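Local coordinates for protein cypemycin cysteine dehydrogenase (decarboxylating) (Streptomyces sp, PDB 6JDD) that catalyses the oxidative decarboxylation of the C-terminal cysteine of the cypemycin precursor peptide, a step in making this linaridin, and carries bound FAD, at residues V13-S18 / A22-W27; I28-E33 / F170-A175. One frame throughout, in Å; residues are numbered along the deposited sequence.

Interaction 1 (V13-S18 / A22-W27); sequences VHVTGS and ALVPWW. With FAD (flavin-adenine dinucleotide), chain B.
Val15 and Val24 meet tip to tip, each presenting both of its methyl groups. Val15 CG2 sits 4.0 Å from Val24 CG1, and Val15 CG1 lies 4.0 Å from Val24 CG2. Both valines hold CG1 opposite the main-chain nitrogen (chi1 -173° for Val15, 171° for Val24), so that each fork offers both methyls to the other residue. This is the tight part of the contact, deep in the chain, where Pro94 of strand 90-95 also packs against both residues. Toward the turn the contact becomes looser: the nearest pair, Ser18 O and Ala22 N at 4.3 Å, is a van der Waals approach without side-chain packing. The two segments are the start of a Rossmann-like beta-alpha-beta crossover, in which strand 10-15 runs into a glycine-containing loop and then helix 24-34, before strand 39-44 continues the parallel sheet. As in flavoproteins of this kind, the loop after the first strand holds the cofactor. Gly17 forms the centre of an inverse gamma turn, and its N donates to FAD O2P at 2.8 Å over a bent path (N-H...O 138°). Gly17 O in turn accepts from the ribityl hydroxyl FAD O2' at 2.6 Å. With no side chain on Gly17, the phosphate oxygen can come in close. Ser18 brings CB to the O4 end of the flavin ring, while its OG is hydrogen-bonded to Thr128 OG1. Trp26 and Trp27, farther along the helix and partly exposed, face a second subunit: Trp26 CZ3 stands 3.5 Å above the plane of the Trp27 ring, over its centre, and the Trp26 ring stacks on Trp26 of the second subunit.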
ATOM      1  N   VAL A  13      13.830 -32.028  -7.684  1.00 41.43           N
ATOM      2  CA  VAL A  13      14.226 -31.798  -6.278  1.00 41.12           C
ATOM      3  C   VAL A  13      13.159 -30.905  -5.664  1.00 41.82           C
ATOM      4  O   VAL A  13      12.878 -29.861  -6.200  1.00 42.20           O
ATOM      5  CB  VAL A  13      15.639 -31.215  -6.131  1.00 41.31           C
ATOM      6  CG1 VAL A  13      15.931 -30.946  -4.684  1.00 39.68           C
ATOM      7  CG2 VAL A  13      16.709 -32.136  -6.697  1.00 43.54           C
ATOM      8  N   HIS A  14      12.551 -31.370  -4.585  1.00 40.06           N
ATOM      9  CA  HIS A  14      11.554 -30.614  -3.801  1.00 39.78           C
ATOM     10  C   HIS A  14      12.202 -30.191  -2.493  1.00 37.86           C
ATOM     11  O   HIS A  14      12.632 -31.075  -1.716  1.00 36.24           O
ATOM     12  CB  HIS A  14      10.294 -31.447  -3.597  1.00 37.61           C
ATOM     13  CG  HIS A  14       9.240 -30.731  -2.828  1.00 41.01           C
ATOM     14  ND1 HIS A  14       8.743 -29.505  -3.233  1.00 42.52           N
ATOM     15  CD2 HIS A  14       8.628 -31.030  -1.666  1.00 40.29           C
ATOM     16  CE1 HIS A  14       7.854 -29.096  -2.350  1.00 40.63           C
ATOM     17  NE2 HIS A  14       7.786 -29.998  -1.361  1.00 37.27           N
ATOM     18  N   VAL A  15      12.342 -28.883  -2.320  1.00 33.23           N
ATOM     19  CA  VAL A  15      13.115 -28.273  -1.202  1.00 35.71           C
ATOM     20  C   VAL A  15      12.124 -27.747  -0.174  1.00 35.75           C
ATOM     21  O   VAL A  15      11.239 -26.964  -0.564  1.00 36.73           O
ATOM     22  CB  VAL A  15      14.025 -27.147  -1.713  1.00 36.08           C
ATOM     23  CG1 VAL A  15      14.950 -26.614  -0.610  1.00 34.45           C
ATOM     24  CG2 VAL A  15      14.808 -27.587  -2.945  1.00 33.15           C
ATOM     25  N   THR A  16      12.298 -28.101   1.101  1.00 38.80           N
ATOM     26  CA  THR A  16      11.347 -27.752   2.194  1.00 36.30           C
ATOM     27  C   THR A  16      12.111 -27.007   3.287  1.00 33.69           C
ATOM     28  O   THR A  16      13.295 -27.020   3.263  1.00 35.86           O
ATOM     29  CB  THR A  16      10.588 -28.990   2.723  1.00 34.72           C
ATOM     30  OG1 THR A  16      11.443 -29.786   3.555  1.00 35.90           O
ATOM     31  CG2 THR A  16       9.966 -29.847   1.629  1.00 29.99           C
ATOM     32  N   GLY A  17      11.383 -26.419   4.238  1.00 39.03           N
ATOM     33  CA  GLY A  17      11.802 -25.324   5.134  1.00 36.56           C
ATOM     34  C   GLY A  17      12.597 -25.787   6.326  1.00 38.62           C
ATOM     35  O   GLY A  17      12.225 -25.512   7.484  1.00 44.29           O
ATOM     36  N   SER A  18      13.734 -26.375   6.083  1.00 39.19           N
ATOM     37  CA  SER A  18      14.721 -26.513   7.164  1.00 44.34           C
ATOM     38  C   SER A  18      15.939 -25.675   6.796  1.00 44.00           C
ATOM     39  O   SER A  18      16.156 -25.345   5.597  1.00 43.69           O
ATOM     40  CB  SER A  18      15.027 -27.960   7.424  1.00 46.80           C
ATOM     41  OG  SER A  18      15.632 -28.569   6.316  1.00 48.57           O
ATOM     42  N   ALA A  22      19.272 -23.884   2.965  1.00 43.07           N
ATOM     43  CA  ALA A  22      20.323 -22.881   2.670  1.00 47.15           C
ATOM     44  C   ALA A  22      21.518 -23.541   1.945  1.00 48.50           C
ATOM     45  O   ALA A  22      22.178 -22.821   1.149  1.00 45.59           O
ATOM     46  CB  ALA A  22      20.772 -22.179   3.919  1.00 42.65           C
ATOM     47  N   LEU A  23      21.758 -24.832   2.194  1.00 43.00           N
ATOM     48  CA  LEU A  23      22.890 -25.618   1.642  1.00 40.18           C
ATOM     49  C   LEU A  23      22.539 -26.269   0.296  1.00 43.24           C
ATOM     50  O   LEU A  23      23.443 -26.765  -0.343  1.00 42.75           O
ATOM     51  CB  LEU A  23      23.257 -26.709   2.636  1.00 43.62           C
ATOM     52  CG  LEU A  23      24.277 -26.327   3.694  1.00 49.87           C
ATOM     53  CD1 LEU A  23      23.934 -25.015   4.349  1.00 53.41           C
ATOM     54  CD2 LEU A  23      24.357 -27.417   4.756  1.00 53.75           C
ATOM     55  N   VAL A  24      21.277 -26.263  -0.126  1.00 43.68           N
ATOM     56  CA  VAL A  24      20.820 -26.971  -1.346  1.00 38.95           C
ATOM     57  C   VAL A  24      21.453 -26.343  -2.578  1.00 44.87           C
ATOM     58  O   VAL A  24      21.884 -27.099  -3.428  1.00 42.36           O
ATOM     59  CB  VAL A  24      19.288 -27.014  -1.419  1.00 40.02           C
ATOM     60  CG1 VAL A  24      18.770 -27.536  -2.748  1.00 39.44           C
ATOM     61  CG2 VAL A  24      18.776 -27.882  -0.308  1.00 43.78           C
ATOM     62  N   PRO A  25      21.520 -24.995  -2.771  1.00 51.23           N
ATOM     63  CA  PRO A  25      22.150 -24.444  -3.980  1.00 51.69           C
ATOM     64  C   PRO A  25      23.587 -24.947  -4.212  1.00 46.05           C
ATOM     65  O   PRO A  25      23.933 -25.238  -5.342  1.00 43.58           O
ATOM     66  CB  PRO A  25      22.159 -22.944  -3.727  1.00 48.65           C
ATOM     67  CG  PRO A  25      20.971 -22.742  -2.813  1.00 46.64           C
ATOM     68  CD  PRO A  25      20.991 -23.937  -1.901  1.00 41.61           C
ATOM     69  N   TRP A  26      24.360 -25.111  -3.141  1.00 47.25           N
ATOM     70  CA  TRP A  26      25.702 -25.752  -3.228  1.00 50.20           C
ATOM     71  C   TRP A  26      25.587 -27.182  -3.800  1.00 50.64           C
ATOM     72  O   TRP A  26      26.322 -27.508  -4.761  1.00 48.82           O
ATOM     73  CB  TRP A  26      26.396 -25.725  -1.862  1.00 50.68           C
ATOM     74  CG  TRP A  26      27.823 -26.151  -1.915  1.00 56.05           C
ATOM     75  CD1 TRP A  26      28.909 -25.339  -1.987  1.00 56.80           C
ATOM     76  CD2 TRP A  26      28.319 -27.498  -1.916  1.00 57.03           C
ATOM     77  NE1 TRP A  26      30.051 -26.090  -2.016  1.00 56.86           N
ATOM     78  CE2 TRP A  26      29.723 -27.413  -1.979  1.00 54.32           C
ATOM     79  CE3 TRP A  26      27.717 -28.754  -1.858  1.00 60.07           C
ATOM     80  CZ2 TRP A  26      30.544 -28.531  -1.994  1.00 54.62           C
ATOM     81  CZ3 TRP A  26      28.527 -29.871  -1.857  1.00 63.01           C
ATOM     82  CH2 TRP A  26      29.919 -29.755  -1.917  1.00 60.42           C
ATOM     83  N   TRP A  27      24.694 -28.004  -3.251  1.00 48.06           N
ATOM     84  CA  TRP A  27      24.455 -29.389  -3.740  1.00 49.58           C
ATOM     85  C   TRP A  27      23.890 -29.419  -5.164  1.00 46.12           C
ATOM     86  O   TRP A  27      24.274 -30.297  -5.926  1.00 47.85           O
ATOM     87  CB  TRP A  27      23.529 -30.117  -2.782  1.00 48.48           C
ATOM     88  CG  TRP A  27      24.269 -30.532  -1.567  1.00 43.92           C
ATOM     89  CD1 TRP A  27      24.234 -29.960  -0.331  1.00 43.95           C
ATOM     90  CD2 TRP A  27      25.250 -31.567  -1.521  1.00 44.16           C
ATOM     91  NE1 TRP A  27      25.101 -30.603   0.510  1.00 44.05           N
ATOM     92  CE2 TRP A  27      25.737 -31.601  -0.197  1.00 50.41           C
ATOM     93  CE3 TRP A  27      25.744 -32.465  -2.461  1.00 48.57           C
ATOM     94  CZ2 TRP A  27      26.694 -32.531   0.215  1.00 48.52           C
ATOM     95  CZ3 TRP A  27      26.708 -33.368  -2.056  1.00 56.12           C
ATOM     96  CH2 TRP A  27      27.167 -33.407  -0.732  1.00 48.12           C
TER
HETATM   97  PA  FAD B 201       5.219 -25.197   3.518  1.00 43.25           P
HETATM   98  O1A FAD B 201       4.608 -25.229   2.155  1.00 46.56           O
HETATM   99  O2A FAD B 201       6.034 -24.007   3.900  1.00 46.21           O
HETATM  100  O5B FAD B 201       4.076 -25.435   4.618  1.00 52.39           O
HETATM  101  C5B FAD B 201       3.403 -24.280   5.180  1.00 51.51           C
HETATM  102  C4B FAD B 201       2.052 -24.697   5.707  1.00 52.59           C
HETATM  103  O4B FAD B 201       1.041 -23.792   5.193  1.00 56.08           O
HETATM  104  C3B FAD B 201       1.584 -26.106   5.316  1.00 49.71           C
HETATM  105  O3B FAD B 201       0.852 -26.718   6.372  1.00 50.11           O
HETATM  106  C2B FAD B 201       0.696 -25.836   4.099  1.00 50.24           C
HETATM  107  O2B FAD B 201      -0.266 -26.847   3.890  1.00 54.93           O
HETATM  108  C1B FAD B 201       0.049 -24.515   4.500  1.00 49.48           C
HETATM  109  N9A FAD B 201      -0.393 -23.711   3.368  1.00 53.81           N
HETATM  110  C8A FAD B 201      -0.845 -24.155   2.150  1.00 67.62           C
HETATM  111  N7A FAD B 201      -1.167 -23.171   1.343  1.00 58.48           N
HETATM  112  C5A FAD B 201      -0.913 -22.017   2.075  1.00 63.88           C
HETATM  113  C6A FAD B 201      -1.051 -20.647   1.776  1.00 58.80           C
HETATM  114  N6A FAD B 201      -1.499 -20.185   0.612  1.00 61.90           N
HETATM  115  N1A FAD B 201      -0.704 -19.763   2.741  1.00 56.88           N
HETATM  116  C2A FAD B 201      -0.254 -20.234   3.911  1.00 64.08           C
HETATM  117  N3A FAD B 201      -0.082 -21.494   4.303  1.00 56.96           N
HETATM  118  C4A FAD B 201      -0.435 -22.344   3.325  1.00 58.70           C
HETATM  119  N1  FAD B 201      11.306 -28.362  10.503  1.00 40.43           N
HETATM  120  C2  FAD B 201      11.799 -29.605  10.294  1.00 41.08           C
HETATM  121  O2  FAD B 201      11.046 -30.563  10.106  1.00 41.61           O
HETATM  122  N3  FAD B 201      13.135 -29.857  10.282  1.00 44.45           N
HETATM  123  C4  FAD B 201      14.064 -28.865  10.481  1.00 42.70           C
HETATM  124  O4  FAD B 201      15.255 -29.136  10.462  1.00 41.01           O
HETATM  125  C4X FAD B 201      13.589 -27.557  10.702  1.00 43.95           C
HETATM  126  N5  FAD B 201      14.460 -26.599  10.894  1.00 45.33           N
HETATM  127  C5X FAD B 201      13.973 -25.337  11.107  1.00 43.81           C
HETATM  128  C6  FAD B 201      14.894 -24.295  11.314  1.00 40.61           C
HETATM  129  C7  FAD B 201      14.478 -23.004  11.534  1.00 43.69           C
HETATM  130  C7M FAD B 201      15.493 -21.911  11.753  1.00 45.59           C
HETATM  131  C8  FAD B 201      13.092 -22.712  11.552  1.00 45.36           C
HETATM  132  C8M FAD B 201      12.611 -21.304  11.790  1.00 45.15           C
HETATM  133  C9  FAD B 201      12.178 -23.726  11.349  1.00 40.14           C
HETATM  134  C9A FAD B 201      12.594 -25.049  11.123  1.00 40.89           C
HETATM  135  N10 FAD B 201      11.698 -26.097  10.915  1.00 39.11           N
HETATM  136  C10 FAD B 201      12.160 -27.381  10.699  1.00 42.86           C
HETATM  137  C1' FAD B 201      10.248 -25.834  10.927  1.00 37.97           C
HETATM  138  C2' FAD B 201       9.674 -25.744   9.526  1.00 39.74           C
HETATM  139  O2' FAD B 201      10.202 -24.600   8.862  1.00 40.44           O
HETATM  140  C3' FAD B 201       8.147 -25.647   9.564  1.00 39.69           C
HETATM  141  O3' FAD B 201       7.608 -26.881  10.028  1.00 42.17           O
HETATM  142  C4' FAD B 201       7.519 -25.303   8.211  1.00 39.62           C
HETATM  143  O4' FAD B 201       6.100 -25.212   8.351  1.00 39.25           O
HETATM  144  C5' FAD B 201       7.852 -26.320   7.144  1.00 41.66           C
HETATM  145  O5' FAD B 201       7.078 -26.037   5.946  1.00 42.42           O
HETATM  146  P   FAD B 201       7.419 -26.820   4.589  1.00 39.13           P
HETATM  147  O1P FAD B 201       7.479 -28.281   4.889  1.00 40.26           O
HETATM  148  O2P FAD B 201       8.599 -26.166   3.951  1.00 38.57           O
HETATM  149  O3P FAD B 201       6.110 -26.516   3.713  1.00 44.87           O

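Interaction 2 (I28-E33 / F170-A175); sequences IHWLRE and FNLPGA
The indole of Trp30 takes both Leu172 and Pro173 at its six-membered ring, each approaching obliquely. Leu172 CD2 lies 4.2 Å from Trp30 CZ3, and Pro173 CG is 4.4 Å from Trp30 CH2. Within its own helix the same indole stacks with Phe34 and meets Trp27 edge-to-face, which probably limits its rotation. The nearby His29 ring carries Glu33 CG over one face, 3.9 Å above its plane and displaced toward the rim. The same Leu172 CD2 also touches Leu31, 4.4 Å from its CB; the extended leucine side chain, with CG trans to N (chi1 -178°), carries the methyl across. These contacts are wholly apolar. At the start of the second helix the Asn171 side chain is the N-cap, its OD1 accepting from Gly174 N at 2.8 Å. The N-H...O angle is 155°, but the donor stands 50° out of the carbonyl plane. Asn171 ND2 is hydrogen-bonded to Pro153 O, so both ends of the amide have partners. Beyond the pair, Leu172 packs on Leu91 and Phe93 and Leu31 on Val40. Helix 24-34, which follows the first strand, and the C-terminal helix 172-185, entered through a classic asparagine N-cap, thus lie side by side in one layer over one face of the parallel sheet of an alpha/beta flavoprotein fold.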
ATOM      1  N   ILE A  28      22.965 -28.537  -5.515  1.00 44.66           N
ATOM      2  CA  ILE A  28      22.482 -28.433  -6.926  1.00 47.16           C
ATOM      3  C   ILE A  28      23.684 -28.098  -7.827  1.00 53.71           C
ATOM      4  O   ILE A  28      23.844 -28.759  -8.867  1.00 55.79           O
ATOM      5  CB  ILE A  28      21.352 -27.398  -7.092  1.00 47.21           C
ATOM      6  CG1 ILE A  28      20.126 -27.721  -6.228  1.00 50.21           C
ATOM      7  CG2 ILE A  28      20.982 -27.248  -8.573  1.00 48.31           C
ATOM      8  CD1 ILE A  28      19.427 -28.986  -6.612  1.00 52.54           C
ATOM      9  N   HIS A  29      24.515 -27.122  -7.451  1.00 51.78           N
ATOM     10  CA  HIS A  29      25.726 -26.759  -8.222  1.00 49.36           C
ATOM     11  C   HIS A  29      26.610 -28.002  -8.378  1.00 51.73           C
ATOM     12  O   HIS A  29      27.006 -28.283  -9.506  1.00 53.11           O
ATOM     13  CB  HIS A  29      26.446 -25.602  -7.543  1.00 49.93           C
ATOM     14  CG  HIS A  29      27.717 -25.233  -8.229  1.00 65.83           C
ATOM     15  ND1 HIS A  29      27.718 -24.686  -9.508  1.00 65.90           N
ATOM     16  CD2 HIS A  29      29.005 -25.337  -7.835  1.00 58.33           C
ATOM     17  CE1 HIS A  29      28.948 -24.462  -9.859  1.00 59.25           C
ATOM     18  NE2 HIS A  29      29.754 -24.849  -8.854  1.00 62.17           N
ATOM     19  N   TRP A  30      26.877 -28.725  -7.287  1.00 52.65           N
ATOM     20  CA  TRP A  30      27.643 -30.010  -7.286  1.00 52.15           C
ATOM     21  C   TRP A  30      27.054 -31.009  -8.302  1.00 55.49           C
ATOM     22  O   TRP A  30      27.790 -31.497  -9.200  1.00 54.72           O
ATOM     23  CB  TRP A  30      27.697 -30.630  -5.881  1.00 53.07           C
ATOM     24  CG  TRP A  30      28.301 -32.001  -5.821  1.00 63.79           C
ATOM     25  CD1 TRP A  30      29.616 -32.304  -5.599  1.00 68.73           C
ATOM     26  CD2 TRP A  30      27.622 -33.266  -5.972  1.00 63.30           C
ATOM     27  NE1 TRP A  30      29.798 -33.657  -5.624  1.00 67.41           N
ATOM     28  CE2 TRP A  30      28.601 -34.274  -5.861  1.00 69.44           C
ATOM     29  CE3 TRP A  30      26.294 -33.644  -6.197  1.00 59.86           C
ATOM     30  CZ2 TRP A  30      28.289 -35.630  -5.959  1.00 66.26           C
ATOM     31  CZ3 TRP A  30      25.986 -34.980  -6.315  1.00 62.66           C
ATOM     32  CH2 TRP A  30      26.973 -35.959  -6.194  1.00 67.56           C
ATOM     33  N   LEU A  31      25.764 -31.300  -8.190  1.00 53.23           N
ATOM     34  CA  LEU A  31      25.106 -32.255  -9.109  1.00 55.00           C
ATOM     35  C   LEU A  31      25.219 -31.760 -10.563  1.00 55.21           C
ATOM     36  O   LEU A  31      25.469 -32.579 -11.430  1.00 52.78           O
ATOM     37  CB  LEU A  31      23.654 -32.419  -8.663  1.00 55.02           C
ATOM     38  CG  LEU A  31      22.812 -33.389  -9.483  1.00 51.19           C
ATOM     39  CD1 LEU A  31      23.401 -34.789  -9.448  1.00 53.84           C
ATOM     40  CD2 LEU A  31      21.388 -33.374  -8.977  1.00 47.92           C
ATOM     41  N   ARG A  32      25.102 -30.465 -10.838  1.00 58.77           N
ATOM     42  CA  ARG A  32      25.208 -29.944 -12.240  1.00 62.93           C
ATOM     43  C   ARG A  32      26.626 -30.166 -12.794  1.00 56.87           C
ATOM     44  O   ARG A  32      26.733 -30.419 -13.982  1.00 61.34           O
ATOM     45  CB  ARG A  32      24.798 -28.470 -12.279  1.00 56.35           C
ATOM     46  CG  ARG A  32      23.371 -28.229 -11.803  1.00 56.13           C
ATOM     47  CD  ARG A  32      22.335 -28.402 -12.875  1.00 57.30           C
ATOM     48  NE  ARG A  32      22.512 -27.340 -13.839  1.00 67.64           N
ATOM     49  CZ  ARG A  32      23.155 -27.440 -14.988  1.00 59.14           C
ATOM     50  NH1 ARG A  32      23.700 -28.584 -15.376  1.00 62.48           N
ATOM     51  NH2 ARG A  32      23.222 -26.380 -15.761  1.00 54.86           N
ATOM     52  N   GLU A  33      27.676 -30.045 -11.983  1.00 55.94           N
ATOM     53  CA  GLU A  33      29.082 -30.228 -12.434  1.00 66.84           C
ATOM     54  C   GLU A  33      29.392 -31.724 -12.510  1.00 68.07           C
ATOM     55  O   GLU A  33      29.966 -32.169 -13.517  1.00 67.45           O
ATOM     56  CB  GLU A  33      30.085 -29.536 -11.499  1.00 82.93           C
ATOM     57  CG  GLU A  33      29.924 -28.022 -11.435  1.00 90.87           C
ATOM     58  CD  GLU A  33      30.493 -27.226 -12.607  1.00101.17           C
ATOM     59  OE1 GLU A  33      31.291 -26.286 -12.339  1.00107.57           O
ATOM     60  OE2 GLU A  33      30.128 -27.518 -13.780  1.00 83.27           O
ATOM     61  N   PHE A 170      19.896 -36.074   5.275  1.00 56.32           N
ATOM     62  CA  PHE A 170      20.336 -35.004   4.329  1.00 60.74           C
ATOM     63  C   PHE A 170      21.525 -35.478   3.486  1.00 52.88           C
ATOM     64  O   PHE A 170      22.660 -35.057   3.709  1.00 53.19           O
ATOM     65  CB  PHE A 170      20.687 -33.696   5.046  1.00 54.82           C
ATOM     66  CG  PHE A 170      20.756 -32.531   4.101  1.00 56.32           C
ATOM     67  CD1 PHE A 170      19.658 -32.208   3.309  1.00 50.27           C
ATOM     68  CD2 PHE A 170      21.916 -31.778   3.985  1.00 57.81           C
ATOM     69  CE1 PHE A 170      19.713 -31.138   2.437  1.00 47.91           C
ATOM     70  CE2 PHE A 170      21.968 -30.704   3.118  1.00 53.88           C
ATOM     71  CZ  PHE A 170      20.870 -30.402   2.338  1.00 54.98           C
ATOM     72  N   ASN A 171      21.246 -36.333   2.515  1.00 53.52           N
ATOM     73  CA  ASN A 171      22.281 -37.156   1.857  1.00 56.45           C
ATOM     74  C   ASN A 171      21.912 -37.279   0.382  1.00 52.59           C
ATOM     75  O   ASN A 171      21.241 -38.273   0.035  1.00 52.81           O
ATOM     76  CB  ASN A 171      22.361 -38.510   2.556  1.00 60.09           C
ATOM     77  CG  ASN A 171      23.353 -39.450   1.906  1.00 60.76           C
ATOM     78  OD1 ASN A 171      23.946 -39.116   0.881  1.00 56.80           O
ATOM     79  ND2 ASN A 171      23.526 -40.625   2.485  1.00 58.37           N
ATOM     80  N   LEU A 172      22.355 -36.344  -0.460  1.00 47.79           N
ATOM     81  CA  LEU A 172      22.011 -36.397  -1.909  1.00 50.71           C
ATOM     82  C   LEU A 172      22.697 -37.583  -2.602  1.00 55.59           C
ATOM     83  O   LEU A 172      22.058 -38.311  -3.363  1.00 53.78           O
ATOM     84  CB  LEU A 172      22.360 -35.073  -2.589  1.00 53.29           C
ATOM     85  CG  LEU A 172      22.006 -34.985  -4.070  1.00 51.83           C
ATOM     86  CD1 LEU A 172      20.544 -35.235  -4.302  1.00 56.35           C
ATOM     87  CD2 LEU A 172      22.355 -33.632  -4.623  1.00 56.21           C
ATOM     88  N   PRO A 173      24.012 -37.842  -2.410  1.00 61.07           N
ATOM     89  CA  PRO A 173      24.625 -39.001  -3.081  1.00 60.21           C
ATOM     90  C   PRO A 173      23.890 -40.330  -2.782  1.00 53.51           C
ATOM     91  O   PRO A 173      23.550 -41.075  -3.723  1.00 48.94           O
ATOM     92  CB  PRO A 173      26.066 -38.982  -2.552  1.00 56.56           C
ATOM     93  CG  PRO A 173      26.297 -37.520  -2.164  1.00 53.38           C
ATOM     94  CD  PRO A 173      24.973 -37.064  -1.595  1.00 53.82           C
ATOM     95  N   GLY A 174      23.592 -40.577  -1.501  1.00 49.85           N
ATOM     96  CA  GLY A 174      22.772 -41.727  -1.073  1.00 51.62           C
ATOM     97  C   GLY A 174      21.398 -41.714  -1.726  1.00 53.11           C
ATOM     98  O   GLY A 174      20.926 -42.785  -2.181  1.00 54.45           O
ATOM     99  N   ALA A 175      20.757 -40.552  -1.784  1.00 49.49           N
ATOM    100  CA  ALA A 175      19.422 -40.443  -2.399  1.00 46.54           C
ATOM    101  C   ALA A 175      19.564 -40.869  -3.872  1.00 45.96           C
ATOM    102  O   ALA A 175      18.655 -41.517  -4.415  1.00 57.04           O
ATOM    103  CB  ALA A 175      18.838 -39.057  -2.208  1.00 45.77           C
TER

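Both contacts draw on helix 24-34: interaction 1 packs its first turn against the strand that leads to FAD, and interaction 2 joins its next turns to the start of the C-terminal helix. Their centres are 10 Å apart and they touch directly. Trp27, the last residue of segment 22-27, meets segment 170-175, with its O 4.1 Å from Leu172 CD2, its NE1 4.1 Å from Phe170 CE2 and its CZ3 4.1 Å from Pro173 CD. Deeper in the chain, Val13 CG2 and Ile28 CD1 pack at 4.2 Å. FAD is bound at the interaction 1 end, through the loop holding Gly17, whereas residues 28-33 and 170-175 form a helix-helix junction of apolar packing.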